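PDB 3LSO: putative membrane anchored protein from Corynebacterium diphtheriae, which is of unknown function but is probably held in the bacterial envelope by a transmembrane helix, with its elongated, beta-rich part outside the cell. Local coordinates for residues I426-M431 against L443-E448; I342-D347 against N390-G395. All coordinates share one frame; numbering follows the deposited sequence.

Both contacts lie in the C-terminal beta-rich part of the chain and reach one sheet, in which strands 425-435 and 335-343 are neighbours; their centres are about 11 Å apart. Interaction 1 is the more buried: two adjacent antiparallel strands of a hairpin, held by backbone hydrogen bonds, with apolar side chains on one face and a polar pair on the other. Interaction 2 lies farther from the chain's centre and is partly open to solvent. There a strand end meets a turn, and asparagine and serine side chains do most of the bonding to backbone. The two meet where Asn343 N probably hydrogen-bonds to Gln430 O and where Phe429 packs on Ala344 and Pro345.

Interaction 1 (I426-M431 against L443-E448); sequences IYMFQM and LVSIPE
Gln430 and Ser445 face each other as a non-hydrogen-bonded pair in the antiparallel hairpin of strands 425-435 and 440-453, their side chains on the same face. In Gln430, CB lies 3.5 Å from Val444 O, and CG, set beside the backbone N (chi1 -63°), passes 3.8 Å from Ser445 OG. With the chain extended beyond CG, the amide stands up off the sheet and across the neighbouring strand. Its NE2 makes a straight but weak bond of 3.3 Å to Ser445 OG, while OE1 stands 3.9 Å from Leu443 CB, the two side chains crossing at about a right angle. Stronger partners hold both polar ends: Asn343 ND2 donates to Gln430 OE1, and Asp289 N to Ser445 OG.

Backbone bonds flank this pair. Met431 and Val444 exchange two, and Ile446 N gives a third to Phe429 O at 3.0 Å. Beyond it the chain turns a corner at Pro447 and Glu448, where the selenomethionine Met428 lays SE 3.6 Å from Pro447 CA, and the bend at chi3 carries CE back to Ser445 CB. On the other face Met431 CB meets Ile446 CD1 at 4.0 Å. That apolar face, with Phe429, looks onto strand 321-329 of the opposing sheet, Phe429 also meeting Phe416, while strand 335-343 runs along the far edge of strand 425-435.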
ATOM      1  N   ILE B 426      -6.938   5.311  24.201  1.00 10.27           N
ATOM      2  CA  ILE B 426      -7.689   6.159  23.326  1.00 10.20           C
ATOM      3  C   ILE B 426      -9.078   6.428  23.926  1.00 11.22           C
ATOM      4  O   ILE B 426      -9.753   5.524  24.415  1.00 11.51           O
ATOM      5  CB  ILE B 426      -7.852   5.524  21.949  1.00  9.92           C
ATOM      6  CG1 ILE B 426      -6.517   5.455  21.219  1.00 10.27           C
ATOM      7  CG2 ILE B 426      -8.784   6.353  21.115  1.00  9.75           C
ATOM      8  CD1 ILE B 426      -6.564   4.698  19.888  1.00  9.36           C
ATOM      9  N   TYR B 427      -9.513   7.678  23.847  1.00 11.79           N
ATOM     10  CA  TYR B 427     -10.667   8.142  24.566  1.00 12.43           C
ATOM     11  C   TYR B 427     -11.399   9.067  23.599  1.00 13.90           C
ATOM     12  O   TYR B 427     -10.742   9.727  22.792  1.00 15.33           O
ATOM     13  CB  TYR B 427     -10.210   8.930  25.798  1.00 11.61           C
ATOM     14  CG  TYR B 427      -9.464   8.144  26.883  1.00  9.48           C
ATOM     15  CD1 TYR B 427     -10.151   7.528  27.938  1.00  9.09           C
ATOM     16  CD2 TYR B 427      -8.079   8.049  26.871  1.00  8.30           C
ATOM     17  CE1 TYR B 427      -9.472   6.814  28.937  1.00  8.12           C
ATOM     18  CE2 TYR B 427      -7.382   7.347  27.856  1.00  7.39           C
ATOM     19  CZ  TYR B 427      -8.086   6.734  28.881  1.00  9.30           C
ATOM     20  OH  TYR B 427      -7.390   6.052  29.850  1.00 10.15           O
HETATM   21  N   MSE B 428     -12.738   9.082  23.637  1.00 14.32           N
HETATM   22  CA  MSE B 428     -13.548  10.013  22.848  1.00 14.57           C
HETATM   23  C   MSE B 428     -14.524  10.679  23.769  1.00 15.10           C
HETATM   24  O   MSE B 428     -14.864  10.131  24.820  1.00 15.64           O
HETATM   25  CB  MSE B 428     -14.416   9.270  21.843  1.00 14.85           C
HETATM   26  CG  MSE B 428     -13.777   8.911  20.528  1.00 15.18           C
HETATM   27 SE   MSE B 428     -14.923   7.604  19.680  0.75 12.38          SE
HETATM   28  CE  MSE B 428     -14.597   6.141  20.893  1.00 13.37           C
ATOM     29  N   PHE B 429     -15.029  11.832  23.365  1.00 15.25           N
ATOM     30  CA  PHE B 429     -16.188  12.371  24.036  1.00 15.53           C
ATOM     31  C   PHE B 429     -17.486  11.860  23.403  1.00 16.21           C
ATOM     32  O   PHE B 429     -17.497  11.411  22.247  1.00 16.84           O
ATOM     33  CB  PHE B 429     -16.107  13.883  24.043  1.00 15.16           C
ATOM     34  CG  PHE B 429     -14.988  14.395  24.875  1.00 15.46           C
ATOM     35  CD1 PHE B 429     -15.201  14.794  26.174  1.00 13.97           C
ATOM     36  CD2 PHE B 429     -13.695  14.436  24.375  1.00 18.11           C
ATOM     37  CE1 PHE B 429     -14.171  15.253  26.950  1.00 13.42           C
ATOM     38  CE2 PHE B 429     -12.640  14.908  25.166  1.00 15.86           C
ATOM     39  CZ  PHE B 429     -12.889  15.312  26.451  1.00 13.81           C
ATOM     40  N   GLN B 430     -18.576  11.901  24.158  1.00 16.31           N
ATOM     41  CA  GLN B 430     -19.865  11.501  23.620  1.00 16.80           C
ATOM     42  C   GLN B 430     -20.813  12.661  23.632  1.00 17.17           C
ATOM     43  O   GLN B 430     -20.642  13.600  24.423  1.00 18.00           O
ATOM     44  CB  GLN B 430     -20.457  10.385  24.475  1.00 16.61           C
ATOM     45  CG  GLN B 430     -19.620   9.101  24.485  1.00 16.68           C
ATOM     46  CD  GLN B 430     -20.212   8.026  25.370  1.00 16.44           C
ATOM     47  OE1 GLN B 430     -20.705   8.297  26.463  1.00 16.50           O
ATOM     48  NE2 GLN B 430     -20.174   6.793  24.898  1.00 18.05           N
HETATM   49  N   MSE B 431     -21.837  12.602  22.788  1.00 17.53           N
HETATM   50  CA  MSE B 431     -22.997  13.509  22.933  1.00 17.62           C
HETATM   51  C   MSE B 431     -24.150  12.723  23.515  1.00 17.56           C
HETATM   52  O   MSE B 431     -24.454  11.604  23.046  1.00 18.21           O
HETATM   53  CB  MSE B 431     -23.435  14.100  21.595  1.00 17.64           C
HETATM   54  CG  MSE B 431     -24.238  15.413  21.715  1.00 19.66           C
HETATM   55 SE   MSE B 431     -24.712  16.063  19.946  0.75 22.30          SE
HETATM   56  CE  MSE B 431     -24.944  17.910  20.363  1.00 20.49           C
ATOM     57  N   LEU B 443     -26.392   7.996  24.003  1.00 19.35           N
ATOM     58  CA  LEU B 443     -25.068   8.563  24.207  1.00 18.17           C
ATOM     59  C   LEU B 443     -24.216   8.087  23.050  1.00 18.85           C
ATOM     60  O   LEU B 443     -24.084   6.878  22.819  1.00 19.10           O
ATOM     61  CB  LEU B 443     -24.488   8.140  25.539  1.00 17.10           C
ATOM     62  CG  LEU B 443     -25.168   8.781  26.748  1.00 16.69           C
ATOM     63  CD1 LEU B 443     -24.989   7.937  27.989  1.00 15.32           C
ATOM     64  CD2 LEU B 443     -24.689  10.217  27.019  1.00 16.79           C
ATOM     65  N   VAL B 444     -23.669   9.033  22.287  1.00 19.11           N
ATOM     66  CA  VAL B 444     -23.019   8.670  21.027  1.00 18.80           C
ATOM     67  C   VAL B 444     -21.568   9.122  20.981  1.00 18.92           C
ATOM     68  O   VAL B 444     -21.277  10.328  21.056  1.00 18.87           O
ATOM     69  CB  VAL B 444     -23.749   9.269  19.833  1.00 18.61           C
ATOM     70  CG1 VAL B 444     -23.124   8.760  18.564  1.00 18.00           C
ATOM     71  CG2 VAL B 444     -25.221   8.927  19.898  1.00 18.62           C
ATOM     72  N   SER B 445     -20.671   8.143  20.858  1.00 18.42           N
ATOM     73  CA  SER B 445     -19.236   8.384  20.751  1.00 18.03           C
ATOM     74  C   SER B 445     -18.919   9.139  19.486  1.00 17.82           C
ATOM     75  O   SER B 445     -19.361   8.744  18.404  1.00 18.67           O
ATOM     76  CB  SER B 445     -18.498   7.060  20.731  1.00 17.86           C
ATOM     77  OG  SER B 445     -18.733   6.389  21.947  1.00 17.99           O
ATOM     78  N   ILE B 446     -18.170  10.228  19.623  1.00 17.09           N
ATOM     79  CA  ILE B 446     -17.854  11.078  18.489  1.00 16.79           C
ATOM     80  C   ILE B 446     -16.379  10.918  18.196  1.00 17.46           C
ATOM     81  O   ILE B 446     -15.536  11.445  18.928  1.00 19.19           O
ATOM     82  CB  ILE B 446     -18.294  12.557  18.714  1.00 16.24           C
ATOM     83  CG1 ILE B 446     -19.821  12.649  18.687  1.00 15.29           C
ATOM     84  CG2 ILE B 446     -17.793  13.463  17.601  1.00 16.18           C
ATOM     85  CD1 ILE B 446     -20.321  13.946  19.128  1.00 13.75           C
ATOM     86  N   PRO B 447     -16.046  10.147  17.150  1.00 17.29           N
ATOM     87  CA  PRO B 447     -14.638   9.872  16.851  1.00 16.62           C
ATOM     88  C   PRO B 447     -13.892  11.138  16.501  1.00 16.17           C
ATOM     89  O   PRO B 447     -12.684  11.109  16.448  1.00 16.31           O
ATOM     90  CB  PRO B 447     -14.691   8.972  15.602  1.00 16.87           C
ATOM     91  CG  PRO B 447     -16.080   8.441  15.538  1.00 17.17           C
ATOM     92  CD  PRO B 447     -16.966   9.456  16.227  1.00 17.10           C
ATOM     93  N   GLU B 448     -14.592  12.240  16.247  1.00 15.63           N
ATOM     94  CA  GLU B 448     -13.891  13.474  15.890  1.00 15.20           C
ATOM     95  C   GLU B 448     -13.392  14.191  17.144  1.00 14.85           C
ATOM     96  O   GLU B 448     -12.723  15.231  17.035  1.00 15.55           O
ATOM     97  CB  GLU B 448     -14.751  14.412  15.044  1.00 15.11           C
ATOM     98  CG  GLU B 448     -15.015  13.922  13.638  1.00 15.82           C
ATOM     99  CD  GLU B 448     -16.000  12.752  13.560  1.00 19.34           C
ATOM    100  OE1 GLU B 448     -16.486  12.249  14.606  1.00 20.66           O
ATOM    101  OE2 GLU B 448     -16.292  12.318  12.426  1.00 21.42           O
TER

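Interaction 2 (I342-D347 against N390-G395); sequences INAPED and NESYRG
A type I beta turn from Asn390 to Tyr393, with an Asx turn built into its start, docks against the end of strand 335-343 and the loop that follows. Asn343 OD1 accepts Asn390 N at 2.9 Å. Asn390 returns the grip one residue along, its ND2 donating to Ala344 O at 3.0 Å, nearly straight and in the plane of the asparagine amide. CG of Asn390 sits between its own backbone N and carbonyl carbon (chi1 58°), which turns the amide's other end back into the turn, where OD1 takes Ser392 N. The two asparagine amides are inclined by 35°.

Ser392 OG reaches the other segment, where it accepts Ala344 N at 2.9 Å; it is modelled as donating to Asn390 OD1, though that bond is built doubtfully short, and Ser392 CB packs on Ala344 CB. Tyr393 CD1 comes within 3.7 Å of Ile342 O, and Tyr393 OH is hydrogen-bonded to Glu339. Arg394 braces the turn: NH1 bonds Glu391 O and, from above the carbonyl plane, Tyr393 O. Where strand 394-398 sets off, one water bridges the two segments, accepting from Ile342 N at 2.9 Å and donating to Arg394 O at 3.0 Å.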
ATOM      1  N   ILE B 342     -22.439  17.287  26.144  1.00 13.99           N
ATOM      2  CA  ILE B 342     -21.236  16.447  26.042  1.00 13.81           C
ATOM      3  C   ILE B 342     -21.047  15.568  27.286  1.00 13.79           C
ATOM      4  O   ILE B 342     -21.104  16.069  28.413  1.00 13.52           O
ATOM      5  CB  ILE B 342     -19.973  17.300  25.863  1.00 13.92           C
ATOM      6  CG1 ILE B 342     -20.009  18.016  24.523  1.00 13.86           C
ATOM      7  CG2 ILE B 342     -18.699  16.429  25.979  1.00 13.57           C
ATOM      8  CD1 ILE B 342     -19.445  19.420  24.611  1.00 15.32           C
ATOM      9  N   ASN B 343     -20.797  14.276  27.063  1.00 13.73           N
ATOM     10  CA  ASN B 343     -20.511  13.299  28.127  1.00 13.65           C
ATOM     11  C   ASN B 343     -19.074  12.814  27.980  1.00 14.15           C
ATOM     12  O   ASN B 343     -18.704  12.194  26.974  1.00 14.20           O
ATOM     13  CB  ASN B 343     -21.465  12.101  28.030  1.00 13.16           C
ATOM     14  CG  ASN B 343     -21.302  11.095  29.192  1.00 11.94           C
ATOM     15  OD1 ASN B 343     -21.559  11.419  30.344  1.00 13.25           O
ATOM     16  ND2 ASN B 343     -20.923   9.875  28.876  1.00  6.20           N
ATOM     17  N   ALA B 344     -18.259  13.079  28.987  1.00 14.71           N
ATOM     18  CA  ALA B 344     -16.823  12.900  28.843  1.00 14.63           C
ATOM     19  C   ALA B 344     -16.412  11.512  29.290  1.00 14.95           C
ATOM     20  O   ALA B 344     -17.137  10.884  30.055  1.00 15.61           O
ATOM     21  CB  ALA B 344     -16.113  13.967  29.663  1.00 14.35           C
ATOM     22  N   PRO B 345     -15.249  11.023  28.842  1.00 15.45           N
ATOM     23  CA  PRO B 345     -14.754   9.810  29.437  1.00 16.36           C
ATOM     24  C   PRO B 345     -14.877   9.890  30.932  1.00 17.78           C
ATOM     25  O   PRO B 345     -14.780  10.964  31.529  1.00 18.30           O
ATOM     26  CB  PRO B 345     -13.281   9.835  29.089  1.00 16.03           C
ATOM     27  CG  PRO B 345     -13.238  10.508  27.800  1.00 16.19           C
ATOM     28  CD  PRO B 345     -14.298  11.563  27.861  1.00 15.83           C
ATOM     29  N   GLU B 346     -15.093   8.741  31.537  1.00 19.13           N
ATOM     30  CA  GLU B 346     -15.112   8.613  32.978  1.00 20.37           C
ATOM     31  C   GLU B 346     -13.813   9.200  33.569  1.00 19.47           C
ATOM     32  O   GLU B 346     -12.723   8.951  33.059  1.00 18.55           O
ATOM     33  CB  GLU B 346     -15.254   7.121  33.306  1.00 21.06           C
ATOM     34  CG  GLU B 346     -15.955   6.775  34.616  1.00 26.64           C
ATOM     35  CD  GLU B 346     -15.680   5.307  35.060  1.00 34.56           C
ATOM     36  OE1 GLU B 346     -15.866   4.351  34.238  1.00 37.04           O
ATOM     37  OE2 GLU B 346     -15.284   5.112  36.241  1.00 35.55           O
ATOM     38  N   ASP B 347     -13.970   9.987  34.630  1.00 19.37           N
ATOM     39  CA  ASP B 347     -12.887  10.677  35.359  1.00 19.61           C
ATOM     40  C   ASP B 347     -12.573  12.066  34.855  1.00 19.02           C
ATOM     41  O   ASP B 347     -11.960  12.843  35.598  1.00 19.86           O
ATOM     42  CB  ASP B 347     -11.583   9.858  35.474  1.00 19.82           C
ATOM     43  CG  ASP B 347     -11.686   8.740  36.503  1.00 23.71           C
ATOM     44  OD1 ASP B 347     -12.721   8.673  37.222  1.00 26.46           O
ATOM     45  OD2 ASP B 347     -10.740   7.914  36.599  1.00 26.55           O
ATOM     46  N   ASN B 390     -22.488  10.376  32.926  1.00 20.08           N
ATOM     47  CA  ASN B 390     -21.759  10.443  34.188  1.00 19.88           C
ATOM     48  C   ASN B 390     -21.668  11.881  34.721  1.00 20.02           C
ATOM     49  O   ASN B 390     -22.279  12.793  34.165  1.00 19.47           O
ATOM     50  CB  ASN B 390     -20.377   9.800  34.044  1.00 19.54           C
ATOM     51  CG  ASN B 390     -19.544  10.456  32.965  1.00 20.67           C
ATOM     52  OD1 ASN B 390     -19.385  11.698  32.940  1.00 22.12           O
ATOM     53  ND2 ASN B 390     -19.009   9.639  32.056  1.00 16.44           N
ATOM     54  N   GLU B 391     -20.892  12.078  35.788  1.00 20.27           N
ATOM     55  CA  GLU B 391     -20.799  13.380  36.461  1.00 20.94           C
ATOM     56  C   GLU B 391     -20.383  14.536  35.545  1.00 19.79           C
ATOM     57  O   GLU B 391     -20.634  15.685  35.857  1.00 20.12           O
ATOM     58  CB  GLU B 391     -19.848  13.297  37.668  1.00 21.88           C
ATOM     59  CG  GLU B 391     -20.297  12.291  38.755  1.00 28.37           C
ATOM     60  CD  GLU B 391     -19.122  11.720  39.642  1.00 36.64           C
ATOM     61  OE1 GLU B 391     -17.963  11.547  39.151  1.00 37.53           O
ATOM     62  OE2 GLU B 391     -19.380  11.418  40.845  1.00 39.38           O
ATOM     63  N   SER B 392     -19.743  14.244  34.422  1.00 19.13           N
ATOM     64  CA  SER B 392     -19.276  15.300  33.541  1.00 18.68           C
ATOM     65  C   SER B 392     -20.388  15.889  32.674  1.00 18.67           C
ATOM     66  O   SER B 392     -20.247  16.965  32.129  1.00 19.21           O
ATOM     67  CB  SER B 392     -18.183  14.762  32.631  1.00 18.64           C
ATOM     68  OG  SER B 392     -18.691  13.779  31.731  1.00 19.75           O
ATOM     69  N   TYR B 393     -21.487  15.170  32.515  1.00 18.38           N
ATOM     70  CA  TYR B 393     -22.490  15.554  31.549  1.00 18.12           C
ATOM     71  C   TYR B 393     -23.276  16.730  32.059  1.00 17.89           C
ATOM     72  O   TYR B 393     -23.640  16.760  33.260  1.00 18.67           O
ATOM     73  CB  TYR B 393     -23.443  14.401  31.342  1.00 18.54           C
ATOM     74  CG  TYR B 393     -24.555  14.673  30.382  1.00 19.33           C
ATOM     75  CD1 TYR B 393     -24.358  14.524  29.010  1.00 20.28           C
ATOM     76  CD2 TYR B 393     -25.823  15.039  30.842  1.00 20.07           C
ATOM     77  CE1 TYR B 393     -25.393  14.740  28.115  1.00 21.70           C
ATOM     78  CE2 TYR B 393     -26.864  15.268  29.952  1.00 21.01           C
ATOM     79  CZ  TYR B 393     -26.641  15.109  28.592  1.00 21.79           C
ATOM     80  OH  TYR B 393     -27.652  15.319  27.698  1.00 23.36           O
ATOM     81  N   ARG B 394     -23.547  17.672  31.155  1.00 16.02           N
ATOM     82  CA  ARG B 394     -24.409  18.788  31.431  1.00 15.26           C
ATOM     83  C   ARG B 394     -25.287  18.913  30.220  1.00 15.52           C
ATOM     84  O   ARG B 394     -24.776  19.174  29.120  1.00 15.25           O
ATOM     85  CB  ARG B 394     -23.618  20.075  31.576  1.00 15.23           C
ATOM     86  CG  ARG B 394     -22.596  20.084  32.713  1.00 15.59           C
ATOM     87  CD  ARG B 394     -23.267  20.092  34.061  1.00 13.71           C
ATOM     88  NE  ARG B 394     -22.286  20.237  35.110  1.00 13.57           N
ATOM     89  CZ  ARG B 394     -21.578  19.237  35.625  1.00 14.75           C
ATOM     90  NH1 ARG B 394     -21.729  17.983  35.177  1.00 12.32           N
ATOM     91  NH2 ARG B 394     -20.702  19.506  36.589  1.00 13.14           N
ATOM     92  N   GLY B 395     -26.605  18.740  30.418  1.00 15.26           N
ATOM     93  CA  GLY B 395     -27.574  18.741  29.321  1.00 14.34           C
ATOM     94  C   GLY B 395     -28.463  19.971  29.234  1.00 14.19           C
ATOM     95  O   GLY B 395     -29.081  20.389  30.218  1.00 14.51           O
TER
HETATM   96  O   HOH W   1     -22.064  19.499  27.936  1.00 32.23           O